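Alpha-fucosidase GH29 (Fusarium graminearum, PDB 4PSR) hydrolyses alpha-L-fucosidic bonds, probably releasing fucose linked to N-acetylglucosamine in glycoproteins, as a GH29 enzyme with a TIM-barrel domain. Local coordinates at residues G36-A41 with H126-S131; W47-M52 with W73-F78; V90-V95 with Y145-D150. All blocks are in the same frame, centred on the assembly; numbering follows the deposited sequence.

In the fold
All three contacts lie on the same side of the chain's centre, among the loops and short helices that follow barrel strands 29-33 and 119-125. Contacts 1 and 2 are closest, with centres about 9 Å apart, and both touch the bound L-fucose. They are joined by a probable hydrogen bond between D128 OD2 of contact 1 and Y75 OH of contact 2, at 2.6 Å. Contact 3 lies farther out, about 12 Å from contact 1 and 16 Å from contact 2, centre to centre. F92 packs on A37 and T40 of contact 1. A probable hydrogen bond joins F92 N to F78 O of contact 2, at 2.9 Å.

Contact 1 (G36-A41 with H126-S131); sequences GAFTTA and HHDGFS. With FUL (beta-L-fucopyranose), chain M.
With CG between the backbone N and the carbonyl carbon (chi1 49°), F38 sets its ring against H126. H126 carries its own CG anti to the backbone N (chi1 -160°), which puts its imidazole between F38 and the L-fucose. The side chains cross at about a right angle. The edge of the imidazole is turned to the face of the phenyl ring, an edge-to-face pair with centroids 5.2 Å apart and planes at 51°. The closest touch is F38 CE2 to H126 CB, 3.5 Å.

D128 comes to the same phenyl ring at its edge. Its OD2 lies near the ring plane, 3.7 Å from F38 CD2. This buried oxygen accepts a hydrogen bond from a water and is also bonded to Y75 OH. The water also takes a weak bond from A37 N, so it bridges the two segments. Beside it, A37 CB packs on F130 CD2 at 3.9 Å.

The far end of H126 faces the L-fucose. Its NE2 is hydrogen-bonded to fucose O4 at 3.0 Å and weakly to O3. H127 NE2 binds fucose O2 at 2.9 Å, with the oxygen at the ring edge and in its plane. The other ring nitrogen, H127 ND1, is bonded to H171 O, which helps fix the rotation of this imidazole. F38 is thus a second-shell residue behind a sugar-binding histidine.

The segments follow neighbouring barrel strands, 29-33 and 119-125, at the C-terminal ends of the strands. P49 of helix 48-51 packs on both F38 and D128. I79 of helix 76-80 packs on A37 and F130.

Contact 2 (W47-M52 with W73-F78); sequences WYPRNM and WGYENF. With FUL (beta-L-fucopyranose), chain M.
P49 and Y75 bring the two backbones nearest, with their CA atoms 5.9 Å apart. P49 belongs to the short helix 48-51, and segment 73-78 leads into helix 76-80. Along the chain, both helices fall between TIM-barrel strands 29-33 and 119-125. No hydrogen bond crosses; a CH-pi contact and a Met-aromatic contact join the segments instead.

P49 lies alongside Y75, with CB over the centre of one face, 3.5 Å from the ring centroid and 13° off the normal. P49 CG reaches Y75 CE1 at 3.4 Å. The bond from the Y75 hydroxyl to D128 probably helps fix the ring.

M52 comes to the edge of that ring. Its CG stands between the backbone N and the carbonyl carbon (chi1 60°), and an extended chi2 then brings SD to 3.8 Å from Y75 CB. The bend at chi3 (-84°) turns CE toward the backbone, 3.5 Å from W73 O. SD also lies near the plane of the F78 ring. Y48 CE2 touches F78 CZ at 3.8 Å.

W47, at the other end of the first segment, turns to the L-fucose: its NE1 donates to O2 of the sugar at 2.9 Å, with that oxygen in the indole plane.

Contact 3 (V90-V95 with Y145-D150); sequences VQFKPV and YGPKLD
P147 overlaps P94, ring against ring at a slant. P147 CB sits 3.7 Å from P94 CD and 3.3 Å from P94 O. The other side-chain carbons of P147 fill in around this: CG also meets P94, and CD lies 3.5 Å from F92 O. P94 CD in turn covers the centre of one face of F92, two residues earlier, so the prolines and the phenyl ring form one apolar patch. L149 CD1 approaches P94 O at 4.2 Å.

The two segments run in nearly the same direction, 23° apart. Their CA atoms are nearest at K93 and P147, 4.3 Å apart. No direct hydrogen bond joins them. Two waters do this work. One donates to both P94 O and P147 O, at 2.7 Å from the first. The other accepts from Q91 NE2 and from G146 N. These two nitrogens are both donors and cannot bond to each other, so the water oxygen serves both. Q91 reaches there with an extended chain, its CG anti to the backbone N (chi1 -166°), and its NE2 also donates to I79 O.

G146 lies in a type II' turn from Y145 to K148, with positive phi. Its CA makes a CA-H...O contact with F92 O at 3.4 Å. K93 CG lies beside G146 O.

This is packing between outer loops. Segment 90-95 leads from strand 89-90 toward helix 105-114, and F92 packs edge-to-face with W35. Y145 touches I79 and K80 of helix 76-80. Segment 145-150 ends at D150, which N-caps helix 151-161.

Contact 1 (G36-A41 with H126-S131)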
loop_
_atom_site.group_PDB
_atom_site.type_symbol
_atom_site.label_atom_id
_atom_site.label_comp_id
_atom_site.label_asym_id
_atom_site.label_seq_id
_atom_site.Cartn_x
_atom_site.Cartn_y
_atom_site.Cartn_z
ATOM N N GLY A 36 -0.198 -13.726 -14.913
ATOM C CA GLY A 36 -0.407 -13.440 -16.325
ATOM C C GLY A 36 0.530 -14.231 -17.223
ATOM O O GLY A 36 1.110 -15.196 -16.786
ATOM N N ALA A 37 0.658 -13.798 -18.471
ATOM C CA ALA A 37 1.543 -14.489 -19.394
ATOM C C ALA A 37 2.996 -14.410 -18.929
ATOM O O ALA A 37 3.789 -15.270 -19.263
ATOM C CB ALA A 37 1.415 -13.928 -20.799
ATOM N N PHE A 38 3.324 -13.410 -18.117
ATOM C CA PHE A 38 4.672 -13.305 -17.547
ATOM C C PHE A 38 4.942 -14.417 -16.547
ATOM O O PHE A 38 6.100 -14.681 -16.212
ATOM C CB PHE A 38 4.897 -11.937 -16.884
ATOM C CG PHE A 38 3.798 -11.526 -15.930
ATOM C CD1 PHE A 38 3.723 -12.067 -14.637
ATOM C CD2 PHE A 38 2.822 -10.637 -16.335
ATOM C CE1 PHE A 38 2.677 -11.719 -13.784
ATOM C CE2 PHE A 38 1.775 -10.273 -15.466
ATOM C CZ PHE A 38 1.712 -10.838 -14.206
ATOM N N THR A 39 3.892 -15.105 -16.084
ATOM C CA THR A 39 4.045 -16.214 -15.163
ATOM C C THR A 39 4.385 -17.537 -15.892
ATOM O O THR A 39 4.809 -18.502 -15.261
ATOM C CB THR A 39 2.742 -16.417 -14.326
ATOM O OG1 THR A 39 2.286 -15.149 -13.821
ATOM C CG2 THR A 39 2.957 -17.385 -13.178
ATOM N N THR A 40 4.127 -17.587 -17.198
ATOM C CA THR A 40 4.204 -18.850 -17.935
ATOM C C THR A 40 5.541 -19.591 -17.736
ATOM O O THR A 40 5.548 -20.798 -17.467
ATOM C CB THR A 40 3.943 -18.652 -19.428
ATOM O OG1 THR A 40 2.791 -17.815 -19.630
ATOM C CG2 THR A 40 3.694 -19.992 -20.104
ATOM N N ALA A 41 6.656 -18.862 -17.809
ATOM C CA ALA A 41 7.972 -19.500 -17.647
ATOM C C ALA A 41 8.241 -19.987 -16.221
ATOM O O ALA A 41 9.066 -20.871 -15.988
ATOM C CB ALA A 41 9.043 -18.557 -18.074
ATOM N N HIS A 126 0.507 -5.848 -16.818
ATOM C CA HIS A 126 1.808 -5.539 -16.230
ATOM C C HIS A 126 2.641 -4.734 -17.255
ATOM O O HIS A 126 2.075 -3.957 -17.994
ATOM C CB HIS A 126 2.465 -6.831 -15.723
ATOM C CG HIS A 126 3.538 -6.593 -14.725
ATOM N ND1 HIS A 126 4.872 -6.660 -15.063
ATOM C CD2 HIS A 126 3.490 -6.201 -13.434
ATOM C CE1 HIS A 126 5.603 -6.368 -13.998
ATOM N NE2 HIS A 126 4.787 -6.074 -12.999
ATOM N N HIS A 127 3.971 -4.892 -17.266
ATOM C CA HIS A 127 4.842 -4.167 -18.198
ATOM C C HIS A 127 4.958 -4.862 -19.568
ATOM O O HIS A 127 5.544 -4.272 -20.481
ATOM C CB HIS A 127 6.296 -4.078 -17.677
ATOM C CG HIS A 127 6.500 -3.451 -16.323
ATOM N ND1 HIS A 127 5.856 -2.310 -15.873
ATOM C CD2 HIS A 127 7.374 -3.801 -15.347
ATOM C CE1 HIS A 127 6.337 -1.996 -14.678
ATOM N NE2 HIS A 127 7.240 -2.890 -14.325
ATOM N N ASP A 128 4.414 -6.075 -19.698
ATOM C CA ASP A 128 4.679 -6.971 -20.818
ATOM C C ASP A 128 3.722 -6.835 -21.996
ATOM O O ASP A 128 3.751 -7.664 -22.908
ATOM C CB ASP A 128 4.665 -8.416 -20.347
ATOM C CG ASP A 128 3.276 -8.895 -19.924
ATOM O OD1 ASP A 128 2.426 -8.044 -19.558
ATOM O OD2 ASP A 128 3.043 -10.128 -19.955
ATOM N N GLY A 129 2.871 -5.818 -21.987
ATOM C CA GLY A 129 2.043 -5.510 -23.140
ATOM C C GLY A 129 0.771 -6.324 -23.365
ATOM O O GLY A 129 0.108 -6.163 -24.414
ATOM N N PHE A 130 0.447 -7.191 -22.411
ATOM C CA PHE A 130 -0.685 -8.137 -22.520
ATOM C C PHE A 130 -1.808 -7.619 -21.622
ATOM O O PHE A 130 -1.678 -7.618 -20.393
ATOM C CB PHE A 130 -0.185 -9.514 -22.061
ATOM C CG PHE A 130 -1.164 -10.666 -22.272
ATOM C CD1 PHE A 130 -1.602 -10.991 -23.553
ATOM C CD2 PHE A 130 -1.593 -11.461 -21.215
ATOM C CE1 PHE A 130 -2.472 -12.068 -23.772
ATOM C CE2 PHE A 130 -2.443 -12.551 -21.443
ATOM C CZ PHE A 130 -2.871 -12.854 -22.711
ATOM N N SER A 131 -2.886 -7.149 -22.248
ATOM C CA SER A 131 -4.050 -6.636 -21.513
ATOM C C SER A 131 -4.952 -7.803 -21.171
ATOM O O SER A 131 -5.332 -8.510 -22.076
ATOM C CB SER A 131 -4.846 -5.656 -22.361
ATOM O OG SER A 131 -4.047 -4.562 -22.797
HETATM C C1 FUL M . 7.406 -2.682 -9.608
HETATM C C2 FUL M . 7.317 -3.583 -10.823
HETATM O O2 FUL M . 8.410 -3.384 -11.732
HETATM C C3 FUL M . 7.317 -4.993 -10.293
HETATM O O3 FUL M . 7.314 -5.891 -11.381
HETATM C C4 FUL M . 6.087 -5.153 -9.435
HETATM O O4 FUL M . 4.924 -5.014 -10.246
HETATM C C5 FUL M . 6.108 -4.109 -8.326
HETATM C C6 FUL M . 4.868 -4.144 -7.459
HETATM O O5 FUL M . 6.237 -2.782 -8.829
HETATM O O1 FUL M . 7.496 -1.351 -10.049
HETATM O O HOH W 1 0.709 -10.979 -18.825
#

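Contact 2 (W47-M52 with W73-F78)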
loop_
_atom_site.group_PDB
_atom_site.type_symbol
_atom_site.label_atom_id
_atom_site.label_comp_id
_atom_site.label_asym_id
_atom_site.label_seq_id
_atom_site.Cartn_x
_atom_site.Cartn_y
_atom_site.Cartn_z
ATOM N N TRP A 47 9.589 -10.095 -14.241
ATOM C CA TRP A 47 10.385 -9.399 -15.265
ATOM C C TRP A 47 10.973 -10.354 -16.308
ATOM O O TRP A 47 11.687 -9.905 -17.194
ATOM C CB TRP A 47 11.478 -8.508 -14.646
ATOM C CG TRP A 47 10.965 -7.186 -14.129
ATOM C CD1 TRP A 47 9.727 -6.909 -13.597
ATOM C CD2 TRP A 47 11.683 -5.936 -14.128
ATOM N NE1 TRP A 47 9.638 -5.567 -13.273
ATOM C CE2 TRP A 47 10.826 -4.951 -13.594
ATOM C CE3 TRP A 47 12.975 -5.564 -14.517
ATOM C CZ2 TRP A 47 11.218 -3.607 -13.462
ATOM C CZ3 TRP A 47 13.362 -4.229 -14.385
ATOM C CH2 TRP A 47 12.489 -3.272 -13.870
ATOM N N TYR A 48 10.662 -11.638 -16.236
ATOM C CA TYR A 48 11.165 -12.598 -17.244
ATOM C C TYR A 48 10.975 -12.131 -18.686
ATOM O O TYR A 48 11.889 -12.292 -19.485
ATOM C CB TYR A 48 10.532 -13.964 -17.062
ATOM C CG TYR A 48 11.145 -15.041 -17.934
ATOM C CD1 TYR A 48 12.189 -15.819 -17.466
ATOM C CD2 TYR A 48 10.646 -15.309 -19.198
ATOM C CE1 TYR A 48 12.759 -16.813 -18.252
ATOM C CE2 TYR A 48 11.210 -16.283 -19.987
ATOM C CZ TYR A 48 12.244 -17.054 -19.496
ATOM O OH TYR A 48 12.796 -18.059 -20.268
ATOM N N PRO A 49 9.819 -11.539 -19.043
ATOM C CA PRO A 49 9.665 -11.109 -20.441
ATOM C C PRO A 49 10.730 -10.118 -20.898
ATOM O O PRO A 49 11.059 -10.093 -22.100
ATOM C CB PRO A 49 8.270 -10.459 -20.465
ATOM C CG PRO A 49 7.543 -11.034 -19.273
ATOM C CD PRO A 49 8.596 -11.298 -18.240
ATOM N N ARG A 50 11.190 -9.259 -19.987
ATOM C CA ARG A 50 12.277 -8.311 -20.278
ATOM C C ARG A 50 13.631 -9.021 -20.265
ATOM O O ARG A 50 14.441 -8.876 -21.207
ATOM C CB ARG A 50 12.264 -7.217 -19.215
ATOM C CG ARG A 50 13.620 -6.511 -18.952
ATOM C CD ARG A 50 13.412 -5.376 -17.961
ATOM N NE ARG A 50 14.646 -4.659 -17.598
ATOM C CZ ARG A 50 15.168 -3.702 -18.348
ATOM N NH1 ARG A 50 14.638 -3.387 -19.511
ATOM N NH2 ARG A 50 16.246 -3.059 -17.924
ATOM N N ASN A 51 13.900 -9.777 -19.211
ATOM C CA ASN A 51 15.249 -10.312 -19.010
ATOM C C ASN A 51 15.587 -11.505 -19.904
ATOM O O ASN A 51 16.765 -11.789 -20.093
ATOM C CB ASN A 51 15.490 -10.655 -17.534
ATOM C CG ASN A 51 15.403 -9.451 -16.628
ATOM O OD1 ASN A 51 14.513 -9.368 -15.780
ATOM N ND2 ASN A 51 16.336 -8.507 -16.781
ATOM N N MET A 52 14.601 -12.206 -20.454
ATOM C CA MET A 52 14.868 -13.310 -21.363
ATOM C C MET A 52 15.680 -12.829 -22.581
ATOM O O MET A 52 16.343 -13.641 -23.241
ATOM C CB MET A 52 13.561 -13.990 -21.819
ATOM C CG MET A 52 12.591 -13.070 -22.563
ATOM S SD MET A 52 11.203 -13.943 -23.329
ATOM C CE MET A 52 11.945 -14.470 -24.883
ATOM N N TRP A 73 12.571 -17.620 -30.501
ATOM C CA TRP A 73 11.467 -18.009 -29.606
ATOM C C TRP A 73 11.214 -16.798 -28.715
ATOM O O TRP A 73 11.686 -16.726 -27.576
ATOM C CB TRP A 73 11.871 -19.226 -28.784
ATOM C CG TRP A 73 10.767 -20.171 -28.356
ATOM C CD1 TRP A 73 10.551 -21.411 -28.856
ATOM C CD2 TRP A 73 9.759 -19.968 -27.339
ATOM N NE1 TRP A 73 9.498 -22.013 -28.218
ATOM C CE2 TRP A 73 8.993 -21.144 -27.278
ATOM C CE3 TRP A 73 9.446 -18.914 -26.462
ATOM C CZ2 TRP A 73 7.922 -21.301 -26.397
ATOM C CZ3 TRP A 73 8.370 -19.081 -25.574
ATOM C CH2 TRP A 73 7.636 -20.267 -25.547
ATOM N N GLY A 74 10.513 -15.812 -29.262
ATOM C CA GLY A 74 10.294 -14.566 -28.568
ATOM C C GLY A 74 9.198 -14.648 -27.513
ATOM O O GLY A 74 8.456 -15.643 -27.404
ATOM N N TYR A 75 9.087 -13.579 -26.732
ATOM C CA TYR A 75 8.113 -13.551 -25.640
ATOM C C TYR A 75 6.685 -13.799 -26.140
ATOM O O TYR A 75 5.878 -14.448 -25.465
ATOM C CB TYR A 75 8.188 -12.223 -24.877
ATOM C CG TYR A 75 7.176 -12.178 -23.749
ATOM C CD1 TYR A 75 7.279 -13.058 -22.689
ATOM C CD2 TYR A 75 6.105 -11.311 -23.773
ATOM C CE1 TYR A 75 6.340 -13.078 -21.688
ATOM C CE2 TYR A 75 5.167 -11.306 -22.748
ATOM C CZ TYR A 75 5.293 -12.195 -21.725
ATOM O OH TYR A 75 4.408 -12.261 -20.661
ATOM N N GLU A 76 6.386 -13.323 -27.335
ATOM C CA GLU A 76 5.054 -13.485 -27.889
ATOM C C GLU A 76 4.642 -14.958 -27.992
ATOM O O GLU A 76 3.445 -15.278 -27.971
ATOM C CB GLU A 76 4.934 -12.784 -29.249
ATOM C CG GLU A 76 5.780 -13.363 -30.383
ATOM C CD GLU A 76 7.234 -12.881 -30.443
ATOM O OE1 GLU A 76 7.757 -12.232 -29.513
ATOM O OE2 GLU A 76 7.891 -13.189 -31.482
ATOM N N ASN A 77 5.606 -15.879 -28.078
ATOM C CA ASN A 77 5.265 -17.305 -28.102
ATOM C C ASN A 77 4.569 -17.804 -26.818
ATOM O O ASN A 77 3.844 -18.809 -26.857
ATOM C CB ASN A 77 6.508 -18.177 -28.330
ATOM C CG ASN A 77 6.996 -18.186 -29.767
ATOM O OD1 ASN A 77 6.483 -17.486 -30.645
ATOM N ND2 ASN A 77 8.029 -18.989 -30.010
ATOM N N PHE A 78 4.838 -17.189 -25.658
ATOM C CA PHE A 78 4.128 -17.591 -24.440
ATOM C C PHE A 78 2.625 -17.286 -24.541
ATOM O O PHE A 78 1.801 -17.989 -23.941
ATOM C CB PHE A 78 4.704 -16.909 -23.198
ATOM C CG PHE A 78 6.082 -17.389 -22.795
ATOM C CD1 PHE A 78 6.290 -18.650 -22.280
ATOM C CD2 PHE A 78 7.159 -16.537 -22.899
ATOM C CE1 PHE A 78 7.576 -19.051 -21.884
ATOM C CE2 PHE A 78 8.420 -16.927 -22.493
ATOM C CZ PHE A 78 8.625 -18.178 -22.002
HETATM C C1 FUL M . 7.406 -2.682 -9.608
HETATM C C2 FUL M . 7.317 -3.583 -10.823
HETATM O O2 FUL M . 8.410 -3.384 -11.732
HETATM C C3 FUL M . 7.317 -4.993 -10.293
HETATM O O3 FUL M . 7.314 -5.891 -11.381
HETATM C C4 FUL M . 6.087 -5.153 -9.435
HETATM O O4 FUL M . 4.924 -5.014 -10.246
HETATM C C5 FUL M . 6.108 -4.109 -8.326
HETATM C C6 FUL M . 4.868 -4.144 -7.459
HETATM O O5 FUL M . 6.237 -2.782 -8.829
HETATM O O1 FUL M . 7.496 -1.351 -10.049
#

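Contact 3 (V90-V95 with Y145-D150)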
loop_
_atom_site.group_PDB
_atom_site.type_symbol
_atom_site.label_atom_id
_atom_site.label_comp_id
_atom_site.label_asym_id
_atom_site.label_seq_id
_atom_site.Cartn_x
_atom_site.Cartn_y
_atom_site.Cartn_z
ATOM N N VAL A 90 3.821 -25.071 -24.986
ATOM C CA VAL A 90 3.869 -24.080 -23.919
ATOM C C VAL A 90 2.971 -22.916 -24.274
ATOM O O VAL A 90 3.058 -22.355 -25.362
ATOM C CB VAL A 90 5.322 -23.592 -23.694
ATOM C CG1 VAL A 90 5.372 -22.420 -22.709
ATOM C CG2 VAL A 90 6.197 -24.742 -23.208
ATOM N N GLN A 91 2.085 -22.536 -23.347
ATOM C CA GLN A 91 1.220 -21.367 -23.544
ATOM C C GLN A 91 0.586 -20.948 -22.232
ATOM O O GLN A 91 0.218 -21.788 -21.422
ATOM C CB GLN A 91 0.118 -21.670 -24.577
ATOM C CG GLN A 91 -0.611 -20.447 -25.078
ATOM C CD GLN A 91 -1.647 -20.744 -26.135
ATOM O OE1 GLN A 91 -2.126 -21.886 -26.232
ATOM N NE2 GLN A 91 -2.007 -19.740 -26.918
ATOM N N PHE A 92 0.414 -19.656 -22.048
ATOM C CA PHE A 92 -0.451 -19.162 -20.972
ATOM C C PHE A 92 -1.891 -19.518 -21.377
ATOM O O PHE A 92 -2.461 -18.911 -22.306
ATOM C CB PHE A 92 -0.309 -17.641 -20.785
ATOM C CG PHE A 92 -1.196 -17.102 -19.697
ATOM C CD1 PHE A 92 -0.976 -17.459 -18.385
ATOM C CD2 PHE A 92 -2.243 -16.245 -19.994
ATOM C CE1 PHE A 92 -1.815 -16.979 -17.353
ATOM C CE2 PHE A 92 -3.067 -15.766 -18.983
ATOM C CZ PHE A 92 -2.845 -16.133 -17.669
ATOM N N LYS A 93 -2.464 -20.497 -20.701
ATOM C CA LYS A 93 -3.763 -21.062 -21.096
ATOM C C LYS A 93 -4.439 -21.734 -19.907
ATOM O O LYS A 93 -4.619 -22.956 -19.873
ATOM C CB LYS A 93 -3.584 -22.039 -22.265
ATOM C CG LYS A 93 -4.894 -22.468 -22.919
ATOM C CD LYS A 93 -4.628 -23.230 -24.201
ATOM C CE LYS A 93 -5.897 -23.810 -24.780
ATOM N NZ LYS A 93 -5.617 -24.539 -26.056
ATOM N N PRO A 94 -4.804 -20.943 -18.886
ATOM C CA PRO A 94 -5.511 -21.530 -17.749
ATOM C C PRO A 94 -6.847 -22.082 -18.221
ATOM O O PRO A 94 -7.502 -21.500 -19.071
ATOM C CB PRO A 94 -5.723 -20.339 -16.799
ATOM C CG PRO A 94 -5.606 -19.108 -17.681
ATOM C CD PRO A 94 -4.583 -19.499 -18.715
ATOM N N VAL A 95 -7.204 -23.226 -17.660
ATOM C CA VAL A 95 -8.460 -23.912 -17.980
ATOM C C VAL A 95 -9.336 -23.971 -16.726
ATOM O O VAL A 95 -8.900 -24.415 -15.682
ATOM C CB VAL A 95 -8.136 -25.321 -18.459
ATOM C CG1 VAL A 95 -9.425 -26.113 -18.746
ATOM C CG2 VAL A 95 -7.286 -25.238 -19.699
ATOM N N TYR A 145 -6.295 -14.844 -27.583
ATOM C CA TYR A 145 -5.256 -15.864 -27.500
ATOM C C TYR A 145 -5.337 -16.643 -26.207
ATOM O O TYR A 145 -5.948 -16.184 -25.239
ATOM C CB TYR A 145 -3.881 -15.193 -27.600
ATOM C CG TYR A 145 -3.704 -14.394 -28.873
ATOM C CD1 TYR A 145 -3.902 -14.971 -30.118
ATOM C CD2 TYR A 145 -3.425 -13.039 -28.823
ATOM C CE1 TYR A 145 -3.774 -14.206 -31.290
ATOM C CE2 TYR A 145 -3.294 -12.285 -29.953
ATOM C CZ TYR A 145 -3.487 -12.866 -31.183
ATOM O OH TYR A 145 -3.355 -12.075 -32.311
ATOM N N GLY A 146 -4.760 -17.833 -26.186
ATOM C CA GLY A 146 -4.609 -18.555 -24.950
ATOM C C GLY A 146 -5.924 -19.107 -24.418
ATOM O O GLY A 146 -6.574 -19.916 -25.080
ATOM N N PRO A 147 -6.319 -18.693 -23.202
ATOM C CA PRO A 147 -7.470 -19.345 -22.568
ATOM C C PRO A 147 -8.831 -18.966 -23.165
ATOM O O PRO A 147 -9.795 -19.654 -22.814
ATOM C CB PRO A 147 -7.383 -18.876 -21.115
ATOM C CG PRO A 147 -6.727 -17.473 -21.225
ATOM C CD PRO A 147 -5.723 -17.646 -22.332
ATOM N N LYS A 148 -8.919 -17.928 -23.984
ATOM C CA LYS A 148 -10.199 -17.448 -24.545
ATOM C C LYS A 148 -11.152 -17.048 -23.416
ATOM O O LYS A 148 -12.358 -17.347 -23.464
ATOM C CB LYS A 148 -10.843 -18.497 -25.466
ATOM C CG LYS A 148 -9.869 -19.154 -26.434
ATOM C CD LYS A 148 -9.354 -18.178 -27.450
ATOM C CE LYS A 148 -10.453 -17.855 -28.465
ATOM N NZ LYS A 148 -10.099 -16.802 -29.458
ATOM N N LEU A 149 -10.595 -16.396 -22.388
ATOM C CA LEU A 149 -11.325 -15.906 -21.215
ATOM C C LEU A 149 -10.975 -14.460 -20.957
ATOM O O LEU A 149 -9.796 -14.052 -21.074
ATOM C CB LEU A 149 -10.960 -16.690 -19.950
ATOM C CG LEU A 149 -11.366 -18.162 -19.961
ATOM C CD1 LEU A 149 -10.753 -18.863 -18.785
ATOM C CD2 LEU A 149 -12.889 -18.281 -19.963
ATOM N N ASP A 150 -11.987 -13.676 -20.619
ATOM C CA ASP A 150 -11.787 -12.307 -20.158
ATOM C C ASP A 150 -11.459 -12.398 -18.665
ATOM O O ASP A 150 -12.362 -12.389 -17.803
ATOM C CB ASP A 150 -13.027 -11.461 -20.438
ATOM C CG ASP A 150 -12.852 -9.991 -20.058
ATOM O OD1 ASP A 150 -11.985 -9.700 -19.228
ATOM O OD2 ASP A 150 -13.624 -9.162 -20.579
HETATM O O HOH W 2 -4.167 -18.900 -28.881
HETATM O O HOH W 3 -9.426 -21.737 -21.008
#